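Local coordinates for T9SS C-terminal target domain-containing protein (Bacteroides cellulosilyticus, PDB 5JVK) that probably hydrolyses O-glycosidic bonds as a family 39 glycoside hydrolase of a gut symbiont, at residues A[171-176]-A[198-203]; A[186-191]-A[230-235]; A[360-365]-A[493-498]; A[432-437]-A[442-447]. All coordinates share one frame; numbering follows the deposited sequence.

Interaction 1: residues A[171-176]-A[198-203]; sequences IVFGYA and LGCANA
The extended backbone at Phe173 faces the helical backbone of Cys200 and Ala203 with no hydrogen bond between them; the CA atoms of Phe173 and Cys200 are 9.4 Å apart, so side chains bridge the gap. Within the helix, Ala203 N donates to Gly199 O at 3.0 Å, and the turn brings Cys200 and Ala203 to the same side. Segment 171-176 carries the C-terminal end of barrel strand 168-174, which hydrogen-bonds through its backbone to its neighbours on both sides, and 198-203 belongs to helix 194-211, next along the chain. The contact is thus a strand-to-helix interface of the parallel (beta/alpha)8 barrel. Phe173 bridges it. Its CG lies anti to the backbone N (chi1 180°), which carries the ring straight out from the strand toward the helix. Cys200 SG meets the ring at its edge, in plane, 3.9 Å from Phe173 CE2, a sulfur-aromatic contact of the edge kind. Alongside, Ala203 CB lies oblique to the ring, 3.9 Å from Phe173 CZ. Trp139, from helix 139-142, touches Phe173, Cys200 and Ala203, its ring inclined by about 40° to that of Phe173.

Interaction 2: residues A[186-191]-A[230-235]; sequences PTIPFP and VKDYLP
Phe190 and Ile188 reach from an irregular loop to Asp232 and Tyr233 on helix 229-247. From CB, Phe190 extends its ring anti to the backbone N (chi1 -172°), toward the helix. The CD2 edge passes Asp232 CB at 4.5 Å, and CE2 then comes to 3.6 Å from Asp232 O, a carbonyl lying near the ring plane. At the tip, CZ touches Tyr233 CD1 at 3.5 Å, with CE1 close behind. The two rings are inclined by only 27° but slid so far apart that they scarcely overlap, their centroids being 5.7 Å apart. Pro191 CD rests 3.6 Å above one face of the Phe190 ring plane, offset toward its rim, and Trp221 packs edge-to-face with the same ring. With an alanine here, Tyr233 CD1 and Trp221 would probably lose their aromatic neighbour, and a gap is likely to open between loop and helix. Beside Phe190, Ile188 CD1 meets Asp232 OD2 at 3.4 Å, an apolar methyl against a carboxylate oxygen whose polar partner is Asp228 N. Tyr233 OH is hydrogen-bonded to Leu220 O. Between Ile188 and Phe190, Pro189 centres an inverse gamma turn. The contact thus joins the loop after strand 168-174 to helix 229-247, which follows the next strand, at the C-terminal end of the (beta/alpha)8 barrel strands, where glycoside hydrolases of this fold generally have their active site.

Interaction 3: residues A[360-365]-A[493-498]; sequences TYLLSR and PQYLVV
Leu362 meets Pro493 and Tyr495 through its CD1 methyl, which faces both residues at once. The leucine holds CG anti to its carbonyl carbon (chi1 -69°), and CD1 continues away from CA in a nearly straight chain (chi2 162°), so this methyl is carried outward from the helix. It lies 3.9 Å from Pro493 CG and equally near CB of the same ring, approaching the pyrrolidine at a slant. On its other contact, Leu362 CD1 is 3.9 Å from Tyr495 CE1 and comes just as close to the phenolic oxygen, obliquely to the ring plane. The second methyl of the fork, Leu362 CD2, is a looser neighbour, 4.2 Å from Tyr495 CE1.

The contact joins helix 350-366 of the (beta/alpha)8 barrel, probably the catalytic domain as in other family 39 enzymes, to strand 494-498 of the antiparallel sheet that follows it in the chain; it is an interdomain interface made of apolar contacts, with no hydrogen bond between the segments.

Tyr495 leaves the strand with its CG anti to the carbonyl carbon, and chi1 of -48° swings the far end of the ring toward the helix although CB starts off to one side. Its plane stands across the side-chain stem, and the carbonyl carbon of Pro493 lies 4.2 Å above one face, near the rim. Val411 of helix 403-415 touches both Leu362 and Tyr495, while Thr444 of strand 439-447 touches Leu362, Pro493 and Tyr495.

Interaction 4: residues A[432-437]-A[442-447]; sequences LAFGQD and FYTAWT
A beta hairpin of strands 429-436 and 439-447 pairs Leu432 with Thr444, Ala433 with Tyr443 and Phe434 with Phe442 in antiparallel register. Leu432 and Thr444 exchange two backbone hydrogen bonds, Leu432 N to Thr444 O at 2.9 Å and Thr444 N to Leu432 O at 2.8 Å. At the next hydrogen-bonded pair, Phe434 N to Phe442 O is 3.0 Å and essentially straight (179°), whereas the return bond from Phe442 N to Phe434 O is weak at 3.4 Å. Phe442 has its CG between the backbone N and the carbonyl carbon (chi1 77°), which leans the ring toward the partner strand and sets CE1 3.5 Å from Phe434 CB. The two phenyl planes differ by just 11° but are displaced, with centroids 5.3 Å apart. A serine replacing Phe442 would probably leave Phe434 CB and one flank of its ring without apolar cover. Thr444 CG2 lies at the edge of the Phe434 ring, 3.9 Å from CE2, and Leu432 CD1 touches Trp446 CH2 at 3.5 Å. Trp446 NE1 is hydrogen-bonded to Asp297 OD1. The face bearing Leu432, Phe434 and Thr444 packs on helix 350-366 through Arg366, Arg365 and Leu362, while strand 419-425 flanks the hairpin on one side and strand 494-498 on the other.

How the interactions relate
From the N terminus, interaction 1 opens at 171-176 and closes at 198-203 over a short connection; 186-191 of interaction 2 lies inside that loop and finds its partner only at 230-235, so the two cross. They touch at Ala176 and Pro189, their centres about 13 Å apart, and tie strand, loop and helices on one side of the barrel. Far along the chain, 360-365 opens interaction 3, which closes at 493-498 and holds the hairpin of interaction 4 nested within its loop. Those centres lie about 5 Å apart, and Leu496 N and Tyr443 O of adjacent strands link them. Barrel meets the following antiparallel sheet at interaction 3, centred about 38 Å from interaction 1's centre.

Interaction 1: residues A[171-176]-A[198-203]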
loop_
_atom_site.group_PDB
_atom_site.type_symbol
_atom_site.label_atom_id
_atom_site.label_comp_id
_atom_site.label_asym_id
_atom_site.label_seq_id
_atom_site.Cartn_x
_atom_site.Cartn_y
_atom_site.Cartn_z
ATOM N N ILE A 171 -4.949 7.112 -11.251
ATOM C CA ILE A 171 -6.314 7.630 -11.075
ATOM C C ILE A 171 -7.342 6.643 -11.621
ATOM O O ILE A 171 -7.283 6.267 -12.793
ATOM C CB ILE A 171 -6.497 9.003 -11.770
ATOM C CG1 ILE A 171 -5.463 10.021 -11.259
ATOM C CG2 ILE A 171 -7.917 9.538 -11.583
ATOM C CD1 ILE A 171 -5.618 10.441 -9.808
ATOM N N VAL A 172 -8.283 6.240 -10.763
ATOM C CA VAL A 172 -9.389 5.370 -11.173
ATOM C C VAL A 172 -10.614 6.226 -11.521
ATOM O O VAL A 172 -11.188 6.900 -10.664
ATOM C CB VAL A 172 -9.693 4.231 -10.146
ATOM C CG1 VAL A 172 -10.188 4.747 -8.798
ATOM C CG2 VAL A 172 -10.691 3.235 -10.729
ATOM N N PHE A 173 -10.979 6.201 -12.802
ATOM C CA PHE A 173 -12.044 7.032 -13.362
ATOM C C PHE A 173 -13.318 6.215 -13.524
ATOM O O PHE A 173 -13.285 5.151 -14.141
ATOM C CB PHE A 173 -11.611 7.562 -14.738
ATOM C CG PHE A 173 -12.638 8.432 -15.409
ATOM C CD1 PHE A 173 -12.677 9.788 -15.149
ATOM C CD2 PHE A 173 -13.557 7.898 -16.309
ATOM C CE1 PHE A 173 -13.616 10.608 -15.757
ATOM C CE2 PHE A 173 -14.500 8.708 -16.924
ATOM C CZ PHE A 173 -14.530 10.068 -16.648
ATOM N N GLY A 174 -14.439 6.711 -13.005
ATOM C CA GLY A 174 -15.720 6.057 -13.258
ATOM C C GLY A 174 -16.885 6.495 -12.396
ATOM O O GLY A 174 -16.977 7.658 -12.008
ATOM N N TYR A 175 -17.752 5.529 -12.092
ATOM C CA TYR A 175 -19.103 5.737 -11.549
ATOM C C TYR A 175 -20.027 6.510 -12.508
ATOM O O TYR A 175 -19.584 7.383 -13.255
ATOM C CB TYR A 175 -19.071 6.357 -10.144
ATOM C CG TYR A 175 -18.246 5.554 -9.150
ATOM C CD1 TYR A 175 -18.499 4.193 -8.935
ATOM C CD2 TYR A 175 -17.214 6.150 -8.419
ATOM C CE1 TYR A 175 -17.747 3.454 -8.029
ATOM C CE2 TYR A 175 -16.458 5.418 -7.510
ATOM C CZ TYR A 175 -16.727 4.073 -7.316
ATOM O OH TYR A 175 -15.978 3.348 -6.417
ATOM N N ALA A 176 -21.312 6.161 -12.480
ATOM C CA ALA A 176 -22.272 6.608 -13.495
ATOM C C ALA A 176 -22.603 8.098 -13.397
ATOM O O ALA A 176 -22.831 8.620 -12.304
ATOM C CB ALA A 176 -23.549 5.781 -13.414
ATOM N N LEU A 198 -19.534 7.236 -25.558
ATOM C CA LEU A 198 -18.827 8.371 -26.154
ATOM C C LEU A 198 -18.590 9.473 -25.118
ATOM O O LEU A 198 -17.501 10.047 -25.055
ATOM C CB LEU A 198 -19.612 8.933 -27.346
ATOM C CG LEU A 198 -18.821 9.820 -28.317
ATOM C CD1 LEU A 198 -17.986 8.965 -29.261
ATOM C CD2 LEU A 198 -19.750 10.732 -29.106
ATOM N N GLY A 199 -19.614 9.759 -24.314
ATOM C CA GLY A 199 -19.524 10.751 -23.245
ATOM C C GLY A 199 -18.489 10.413 -22.190
ATOM O O GLY A 199 -17.778 11.296 -21.713
ATOM N N CYS A 200 -18.416 9.130 -21.831
ATOM C CA CYS A 200 -17.409 8.616 -20.894
ATOM C C CYS A 200 -16.003 8.744 -21.472
ATOM O O CYS A 200 -15.082 9.185 -20.780
ATOM C CB CYS A 200 -17.696 7.147 -20.557
ATOM S SG CYS A 200 -16.708 6.448 -19.211
ATOM N N ALA A 201 -15.854 8.362 -22.741
ATOM C CA ALA A 201 -14.570 8.436 -23.449
ATOM C C ALA A 201 -14.027 9.857 -23.566
ATOM O O ALA A 201 -12.845 10.091 -23.308
ATOM C CB ALA A 201 -14.696 7.811 -24.829
ATOM N N ASN A 202 -14.889 10.795 -23.952
ATOM C CA ASN A 202 -14.497 12.201 -24.082
ATOM C C ASN A 202 -14.288 12.889 -22.729
ATOM O O ASN A 202 -13.505 13.838 -22.641
ATOM C CB ASN A 202 -15.519 12.982 -24.918
ATOM C CG ASN A 202 -15.576 12.515 -26.366
ATOM O OD1 ASN A 202 -14.552 12.185 -26.968
ATOM N ND2 ASN A 202 -16.774 12.502 -26.941
ATOM N N ALA A 203 -14.981 12.420 -21.690
ATOM C CA ALA A 203 -14.795 12.941 -20.327
ATOM C C ALA A 203 -13.430 12.565 -19.752
ATOM O O ALA A 203 -12.751 13.406 -19.157
ATOM C CB ALA A 203 -15.901 12.446 -19.409
#

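Interaction 2: residues A[186-191]-A[230-235]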
loop_
_atom_site.group_PDB
_atom_site.type_symbol
_atom_site.label_atom_id
_atom_site.label_comp_id
_atom_site.label_asym_id
_atom_site.label_seq_id
_atom_site.Cartn_x
_atom_site.Cartn_y
_atom_site.Cartn_z
ATOM N N PRO A 186 -29.565 2.188 -18.811
ATOM C CA PRO A 186 -30.847 1.472 -18.707
ATOM C C PRO A 186 -30.816 0.195 -17.855
ATOM O O PRO A 186 -31.684 0.019 -16.997
ATOM C CB PRO A 186 -31.189 1.136 -20.169
ATOM C CG PRO A 186 -29.892 1.163 -20.895
ATOM C CD PRO A 186 -29.042 2.179 -20.192
ATOM N N THR A 187 -29.831 -0.673 -18.095
ATOM C CA THR A 187 -29.747 -1.987 -17.437
ATOM C C THR A 187 -28.928 -1.967 -16.139
ATOM O O THR A 187 -29.328 -2.586 -15.154
ATOM C CB THR A 187 -29.150 -3.054 -18.386
ATOM O OG1 THR A 187 -27.968 -2.543 -19.012
ATOM C CG2 THR A 187 -30.152 -3.443 -19.462
ATOM N N ILE A 188 -27.798 -1.258 -16.145
ATOM C CA ILE A 188 -26.815 -1.295 -15.045
ATOM C C ILE A 188 -26.193 0.087 -14.806
ATOM O O ILE A 188 -26.257 0.939 -15.691
ATOM C CB ILE A 188 -25.693 -2.325 -15.342
ATOM C CG1 ILE A 188 -25.093 -2.108 -16.743
ATOM C CG2 ILE A 188 -26.230 -3.747 -15.218
ATOM C CD1 ILE A 188 -23.914 -3.004 -17.058
ATOM N N PRO A 189 -25.576 0.315 -13.622
ATOM C CA PRO A 189 -24.879 1.592 -13.387
ATOM C C PRO A 189 -23.504 1.625 -14.082
ATOM O O PRO A 189 -22.455 1.644 -13.431
ATOM C CB PRO A 189 -24.780 1.658 -11.856
ATOM C CG PRO A 189 -24.722 0.233 -11.431
ATOM C CD PRO A 189 -25.544 -0.549 -12.423
ATOM N N PHE A 190 -23.543 1.647 -15.412
ATOM C CA PHE A 190 -22.365 1.507 -16.270
ATOM C C PHE A 190 -22.817 1.818 -17.704
ATOM O O PHE A 190 -23.847 1.293 -18.138
ATOM C CB PHE A 190 -21.816 0.076 -16.179
ATOM C CG PHE A 190 -20.495 -0.125 -16.871
ATOM C CD1 PHE A 190 -19.300 0.084 -16.189
ATOM C CD2 PHE A 190 -20.442 -0.546 -18.199
ATOM C CE1 PHE A 190 -18.079 -0.110 -16.819
ATOM C CE2 PHE A 190 -19.222 -0.741 -18.834
ATOM C CZ PHE A 190 -18.040 -0.522 -18.144
ATOM N N PRO A 191 -22.077 2.676 -18.438
ATOM C CA PRO A 191 -22.577 3.148 -19.737
ATOM C C PRO A 191 -22.686 2.049 -20.799
ATOM O O PRO A 191 -21.667 1.486 -21.210
ATOM C CB PRO A 191 -21.540 4.200 -20.151
ATOM C CG PRO A 191 -20.291 3.788 -19.457
ATOM C CD PRO A 191 -20.742 3.231 -18.138
ATOM N N VAL A 230 -17.331 -9.066 -21.682
ATOM C CA VAL A 230 -17.446 -9.070 -23.146
ATOM C C VAL A 230 -18.610 -8.207 -23.646
ATOM O O VAL A 230 -18.438 -7.419 -24.576
ATOM C CB VAL A 230 -17.578 -10.511 -23.694
ATOM C CG1 VAL A 230 -17.687 -10.512 -25.219
ATOM C CG2 VAL A 230 -16.391 -11.355 -23.241
ATOM N N LYS A 231 -19.783 -8.361 -23.035
ATOM C CA LYS A 231 -21.014 -7.713 -23.518
ATOM C C LYS A 231 -21.184 -6.254 -23.092
ATOM O O LYS A 231 -21.789 -5.479 -23.829
ATOM C CB LYS A 231 -22.250 -8.514 -23.089
ATOM C CG LYS A 231 -22.343 -9.890 -23.729
ATOM C CD LYS A 231 -23.553 -10.661 -23.228
ATOM C CE LYS A 231 -23.551 -12.086 -23.758
ATOM N NZ LYS A 231 -24.706 -12.874 -23.247
ATOM N N ASP A 232 -20.682 -5.891 -21.909
ATOM C CA ASP A 232 -20.830 -4.526 -21.372
ATOM C C ASP A 232 -19.526 -3.730 -21.369
ATOM O O ASP A 232 -19.480 -2.615 -21.898
ATOM C CB ASP A 232 -21.410 -4.563 -19.951
ATOM C CG ASP A 232 -22.807 -5.171 -19.894
ATOM O OD1 ASP A 232 -23.563 -5.074 -20.885
ATOM O OD2 ASP A 232 -23.153 -5.745 -18.841
ATOM N N TYR A 233 -18.474 -4.297 -20.779
ATOM C CA TYR A 233 -17.214 -3.571 -20.580
ATOM C C TYR A 233 -16.427 -3.343 -21.877
ATOM O O TYR A 233 -15.982 -2.225 -22.134
ATOM C CB TYR A 233 -16.327 -4.282 -19.549
ATOM C CG TYR A 233 -15.206 -3.412 -19.022
ATOM C CD1 TYR A 233 -15.337 -2.723 -17.813
ATOM C CD2 TYR A 233 -14.015 -3.266 -19.736
ATOM C CE1 TYR A 233 -14.313 -1.921 -17.332
ATOM C CE2 TYR A 233 -12.991 -2.463 -19.266
ATOM C CZ TYR A 233 -13.145 -1.793 -18.067
ATOM O OH TYR A 233 -12.121 -1.010 -17.598
ATOM N N LEU A 234 -16.248 -4.391 -22.677
ATOM C CA LEU A 234 -15.430 -4.298 -23.896
ATOM C C LEU A 234 -15.949 -3.273 -24.929
ATOM O O LEU A 234 -15.140 -2.577 -25.544
ATOM C CB LEU A 234 -15.224 -5.686 -24.530
ATOM C CG LEU A 234 -14.333 -5.810 -25.775
ATOM C CD1 LEU A 234 -12.973 -5.150 -25.582
ATOM C CD2 LEU A 234 -14.156 -7.276 -26.138
ATOM N N PRO A 235 -17.284 -3.174 -25.124
ATOM C CA PRO A 235 -17.822 -2.080 -25.940
ATOM C C PRO A 235 -17.424 -0.681 -25.471
ATOM O O PRO A 235 -17.009 0.138 -26.291
ATOM C CB PRO A 235 -19.334 -2.273 -25.818
ATOM C CG PRO A 235 -19.489 -3.745 -25.709
ATOM C CD PRO A 235 -18.287 -4.243 -24.950
#

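Interaction 3: residues A[360-365]-A[493-498]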
loop_
_atom_site.group_PDB
_atom_site.type_symbol
_atom_site.label_atom_id
_atom_site.label_comp_id
_atom_site.label_asym_id
_atom_site.label_seq_id
_atom_site.Cartn_x
_atom_site.Cartn_y
_atom_site.Cartn_z
ATOM N N THR A 360 3.369 -9.471 1.811
ATOM C CA THR A 360 2.822 -9.173 0.478
ATOM C C THR A 360 3.884 -8.593 -0.458
ATOM O O THR A 360 4.060 -9.081 -1.573
ATOM C CB THR A 360 1.624 -8.196 0.551
ATOM O OG1 THR A 360 0.538 -8.831 1.227
ATOM C CG2 THR A 360 1.153 -7.766 -0.841
ATOM N N TYR A 361 4.585 -7.561 -0.000
ATOM C CA TYR A 361 5.579 -6.887 -0.841
ATOM C C TYR A 361 6.850 -7.718 -1.038
ATOM O O TYR A 361 7.464 -7.664 -2.106
ATOM C CB TYR A 361 5.893 -5.488 -0.301
ATOM C CG TYR A 361 4.730 -4.535 -0.469
ATOM C CD1 TYR A 361 4.312 -4.146 -1.738
ATOM C CD2 TYR A 361 4.035 -4.034 0.632
ATOM C CE1 TYR A 361 3.245 -3.281 -1.909
ATOM C CE2 TYR A 361 2.962 -3.165 0.472
ATOM C CZ TYR A 361 2.572 -2.791 -0.805
ATOM O OH TYR A 361 1.515 -1.933 -0.989
ATOM N N LEU A 362 7.223 -8.497 -0.024
ATOM C CA LEU A 362 8.343 -9.433 -0.142
ATOM C C LEU A 362 8.027 -10.571 -1.113
ATOM O O LEU A 362 8.852 -10.895 -1.969
ATOM C CB LEU A 362 8.743 -9.985 1.229
ATOM C CG LEU A 362 9.393 -8.957 2.162
ATOM C CD1 LEU A 362 9.353 -9.427 3.610
ATOM C CD2 LEU A 362 10.821 -8.647 1.741
ATOM N N LEU A 363 6.839 -11.163 -0.992
ATOM C CA LEU A 363 6.399 -12.197 -1.940
ATOM C C LEU A 363 6.114 -11.637 -3.344
ATOM O O LEU A 363 6.368 -12.314 -4.342
ATOM C CB LEU A 363 5.176 -12.950 -1.408
ATOM C CG LEU A 363 5.416 -13.849 -0.191
ATOM C CD1 LEU A 363 4.091 -14.290 0.417
ATOM C CD2 LEU A 363 6.263 -15.064 -0.542
ATOM N N SER A 364 5.591 -10.414 -3.422
ATOM C CA SER A 364 5.345 -9.760 -4.716
ATOM C C SER A 364 6.643 -9.560 -5.509
ATOM O O SER A 364 6.703 -9.888 -6.693
ATOM C CB SER A 364 4.626 -8.424 -4.525
ATOM O OG SER A 364 4.509 -7.717 -5.746
ATOM N N ARG A 365 7.675 -9.042 -4.846
ATOM C CA ARG A 365 8.996 -8.885 -5.462
ATOM C C ARG A 365 9.633 -10.237 -5.810
ATOM O O ARG A 365 10.295 -10.363 -6.843
ATOM C CB ARG A 365 9.925 -8.081 -4.541
ATOM C CG ARG A 365 11.244 -7.627 -5.165
ATOM C CD ARG A 365 11.062 -6.525 -6.199
ATOM N NE ARG A 365 10.551 -5.286 -5.611
ATOM C CZ ARG A 365 11.269 -4.402 -4.911
ATOM N NH1 ARG A 365 12.565 -4.593 -4.671
ATOM N NH2 ARG A 365 10.679 -3.310 -4.434
ATOM N N PRO A 493 8.217 -10.651 9.353
ATOM C CA PRO A 493 9.537 -10.932 8.784
ATOM C C PRO A 493 10.689 -10.211 9.477
ATOM O O PRO A 493 10.533 -9.071 9.923
ATOM C CB PRO A 493 9.412 -10.444 7.335
ATOM C CG PRO A 493 7.960 -10.509 7.041
ATOM C CD PRO A 493 7.286 -10.142 8.326
ATOM N N GLN A 494 11.826 -10.898 9.569
ATOM C CA GLN A 494 13.085 -10.293 9.985
ATOM C C GLN A 494 14.055 -10.388 8.820
ATOM O O GLN A 494 13.819 -11.135 7.869
ATOM C CB GLN A 494 13.644 -10.973 11.239
ATOM C CG GLN A 494 14.167 -12.388 11.041
ATOM C CD GLN A 494 14.328 -13.127 12.351
ATOM O OE1 GLN A 494 15.445 -13.368 12.800
ATOM N NE2 GLN A 494 13.210 -13.482 12.975
ATOM N N TYR A 495 15.148 -9.635 8.907
ATOM C CA TYR A 495 16.038 -9.410 7.778
ATOM C C TYR A 495 17.512 -9.521 8.173
ATOM O O TYR A 495 17.921 -8.987 9.206
ATOM C CB TYR A 495 15.778 -8.019 7.192
ATOM C CG TYR A 495 14.318 -7.696 6.957
ATOM C CD1 TYR A 495 13.683 -8.066 5.774
ATOM C CD2 TYR A 495 13.571 -7.021 7.921
ATOM C CE1 TYR A 495 12.345 -7.768 5.555
ATOM C CE2 TYR A 495 12.235 -6.716 7.713
ATOM C CZ TYR A 495 11.624 -7.095 6.529
ATOM O OH TYR A 495 10.299 -6.798 6.320
ATOM N N LEU A 496 18.296 -10.213 7.342
ATOM C CA LEU A 496 19.751 -10.280 7.480
ATOM C C LEU A 496 20.397 -9.455 6.370
ATOM O O LEU A 496 20.465 -9.900 5.227
ATOM C CB LEU A 496 20.240 -11.728 7.399
ATOM C CG LEU A 496 19.954 -12.639 8.595
ATOM C CD1 LEU A 496 20.134 -14.098 8.204
ATOM C CD2 LEU A 496 20.851 -12.289 9.774
ATOM N N VAL A 497 20.871 -8.262 6.716
ATOM C CA VAL A 497 21.471 -7.336 5.751
ATOM C C VAL A 497 22.956 -7.653 5.559
ATOM O O VAL A 497 23.631 -8.040 6.510
ATOM C CB VAL A 497 21.301 -5.872 6.217
ATOM C CG1 VAL A 497 21.906 -4.894 5.209
ATOM C CG2 VAL A 497 19.826 -5.563 6.443
ATOM N N VAL A 498 23.453 -7.484 4.332
ATOM C CA VAL A 498 24.865 -7.724 3.999
ATOM C C VAL A 498 25.684 -6.432 4.149
ATOM O O VAL A 498 25.252 -5.365 3.711
ATOM C CB VAL A 498 25.018 -8.296 2.569
ATOM C CG1 VAL A 498 26.490 -8.458 2.190
ATOM C CG2 VAL A 498 24.288 -9.632 2.456
#

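Interaction 4: residues A[432-437]-A[442-447]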
loop_
_atom_site.group_PDB
_atom_site.type_symbol
_atom_site.label_atom_id
_atom_site.label_comp_id
_atom_site.label_asym_id
_atom_site.label_seq_id
_atom_site.Cartn_x
_atom_site.Cartn_y
_atom_site.Cartn_z
ATOM N N LEU A 432 14.429 -16.124 2.080
ATOM C CA LEU A 432 14.519 -15.632 0.706
ATOM C C LEU A 432 15.657 -14.630 0.592
ATOM O O LEU A 432 15.866 -13.837 1.504
ATOM C CB LEU A 432 13.209 -14.946 0.309
ATOM C CG LEU A 432 11.891 -15.656 0.618
ATOM C CD1 LEU A 432 10.722 -14.719 0.361
ATOM C CD2 LEU A 432 11.763 -16.927 -0.205
ATOM N N ALA A 433 16.374 -14.666 -0.532
ATOM C CA ALA A 433 17.491 -13.751 -0.799
ATOM C C ALA A 433 17.125 -12.756 -1.899
ATOM O O ALA A 433 16.543 -13.134 -2.916
ATOM C CB ALA A 433 18.727 -14.537 -1.199
ATOM N N PHE A 434 17.465 -11.491 -1.682
ATOM C CA PHE A 434 17.281 -10.433 -2.673
ATOM C C PHE A 434 18.617 -9.744 -2.892
ATOM O O PHE A 434 19.535 -9.881 -2.080
ATOM C CB PHE A 434 16.241 -9.424 -2.194
ATOM C CG PHE A 434 14.856 -9.986 -2.101
ATOM C CD1 PHE A 434 13.952 -9.821 -3.142
ATOM C CD2 PHE A 434 14.455 -10.692 -0.975
ATOM C CE1 PHE A 434 12.670 -10.345 -3.061
ATOM C CE2 PHE A 434 13.175 -11.218 -0.886
ATOM C CZ PHE A 434 12.281 -11.042 -1.931
ATOM N N GLY A 435 18.732 -9.003 -3.988
ATOM C CA GLY A 435 20.005 -8.400 -4.338
ATOM C C GLY A 435 20.038 -7.533 -5.574
ATOM O O GLY A 435 19.005 -7.195 -6.146
ATOM N N GLN A 436 21.260 -7.188 -5.970
ATOM C CA GLN A 436 21.524 -6.243 -7.049
ATOM C C GLN A 436 22.551 -6.841 -8.002
ATOM O O GLN A 436 23.612 -7.293 -7.564
ATOM C CB GLN A 436 22.064 -4.943 -6.452
ATOM C CG GLN A 436 22.044 -3.746 -7.387
ATOM C CD GLN A 436 22.460 -2.456 -6.692
ATOM O OE1 GLN A 436 23.076 -2.474 -5.618
ATOM N NE2 GLN A 436 22.124 -1.324 -7.304
ATOM N N ASP A 437 22.212 -6.872 -9.292
ATOM C CA ASP A 437 23.147 -7.237 -10.368
ATOM C C ASP A 437 23.941 -8.532 -10.095
ATOM O O ASP A 437 25.139 -8.610 -10.376
ATOM C CB ASP A 437 24.084 -6.041 -10.661
ATOM C CG ASP A 437 23.324 -4.774 -11.115
ATOM O OD1 ASP A 437 22.091 -4.837 -11.335
ATOM O OD2 ASP A 437 23.968 -3.705 -11.254
ATOM N N PHE A 442 20.426 -8.623 0.921
ATOM C CA PHE A 442 19.805 -9.041 2.180
ATOM C C PHE A 442 19.013 -10.343 2.046
ATOM O O PHE A 442 18.645 -10.751 0.939
ATOM C CB PHE A 442 18.915 -7.923 2.753
ATOM C CG PHE A 442 17.575 -7.781 2.073
ATOM C CD1 PHE A 442 17.447 -7.050 0.899
ATOM C CD2 PHE A 442 16.435 -8.358 2.624
ATOM C CE1 PHE A 442 16.212 -6.911 0.279
ATOM C CE2 PHE A 442 15.199 -8.221 2.006
ATOM C CZ PHE A 442 15.087 -7.498 0.831
ATOM N N TYR A 443 18.781 -10.985 3.192
ATOM C CA TYR A 443 17.914 -12.158 3.301
ATOM C C TYR A 443 16.743 -11.784 4.189
ATOM O O TYR A 443 16.920 -11.026 5.137
ATOM C CB TYR A 443 18.652 -13.346 3.929
ATOM C CG TYR A 443 19.962 -13.680 3.262
ATOM C CD1 TYR A 443 21.127 -12.981 3.583
ATOM C CD2 TYR A 443 20.045 -14.694 2.306
ATOM C CE1 TYR A 443 22.334 -13.277 2.968
ATOM C CE2 TYR A 443 21.249 -15.001 1.688
ATOM C CZ TYR A 443 22.389 -14.286 2.018
ATOM O OH TYR A 443 23.590 -14.577 1.410
ATOM N N THR A 444 15.556 -12.306 3.886
ATOM C CA THR A 444 14.394 -12.145 4.765
ATOM C C THR A 444 13.933 -13.512 5.237
ATOM O O THR A 444 14.063 -14.492 4.508
ATOM C CB THR A 444 13.224 -11.384 4.103
ATOM O OG1 THR A 444 12.191 -11.174 5.074
ATOM C CG2 THR A 444 12.644 -12.138 2.905
ATOM N N ALA A 445 13.396 -13.571 6.453
ATOM C CA ALA A 445 12.950 -14.835 7.031
ATOM C C ALA A 445 11.717 -14.653 7.903
ATOM O O ALA A 445 11.639 -13.714 8.691
ATOM C CB ALA A 445 14.072 -15.475 7.832
ATOM N N TRP A 446 10.755 -15.556 7.740
ATOM C CA TRP A 446 9.549 -15.578 8.559
ATOM C C TRP A 446 8.960 -16.982 8.602
ATOM O O TRP A 446 9.348 -17.855 7.822
ATOM C CB TRP A 446 8.512 -14.567 8.039
ATOM C CG TRP A 446 7.798 -14.932 6.752
ATOM C CD1 TRP A 446 6.688 -15.712 6.624
ATOM C CD2 TRP A 446 8.130 -14.492 5.430
ATOM N NE1 TRP A 446 6.317 -15.801 5.308
ATOM C CE2 TRP A 446 7.187 -15.064 4.552
ATOM C CE3 TRP A 446 9.142 -13.678 4.901
ATOM C CZ2 TRP A 446 7.217 -14.846 3.170
ATOM C CZ3 TRP A 446 9.171 -13.459 3.523
ATOM C CH2 TRP A 446 8.214 -14.044 2.676
ATOM N N THR A 447 8.020 -17.180 9.522
ATOM C CA THR A 447 7.263 -18.423 9.613
ATOM C C THR A 447 5.779 -18.121 9.452
ATOM O O THR A 447 5.305 -17.064 9.873
ATOM C CB THR A 447 7.527 -19.181 10.939
ATOM O OG1 THR A 447 6.782 -20.407 10.949
ATOM C CG2 THR A 447 7.154 -18.359 12.176
#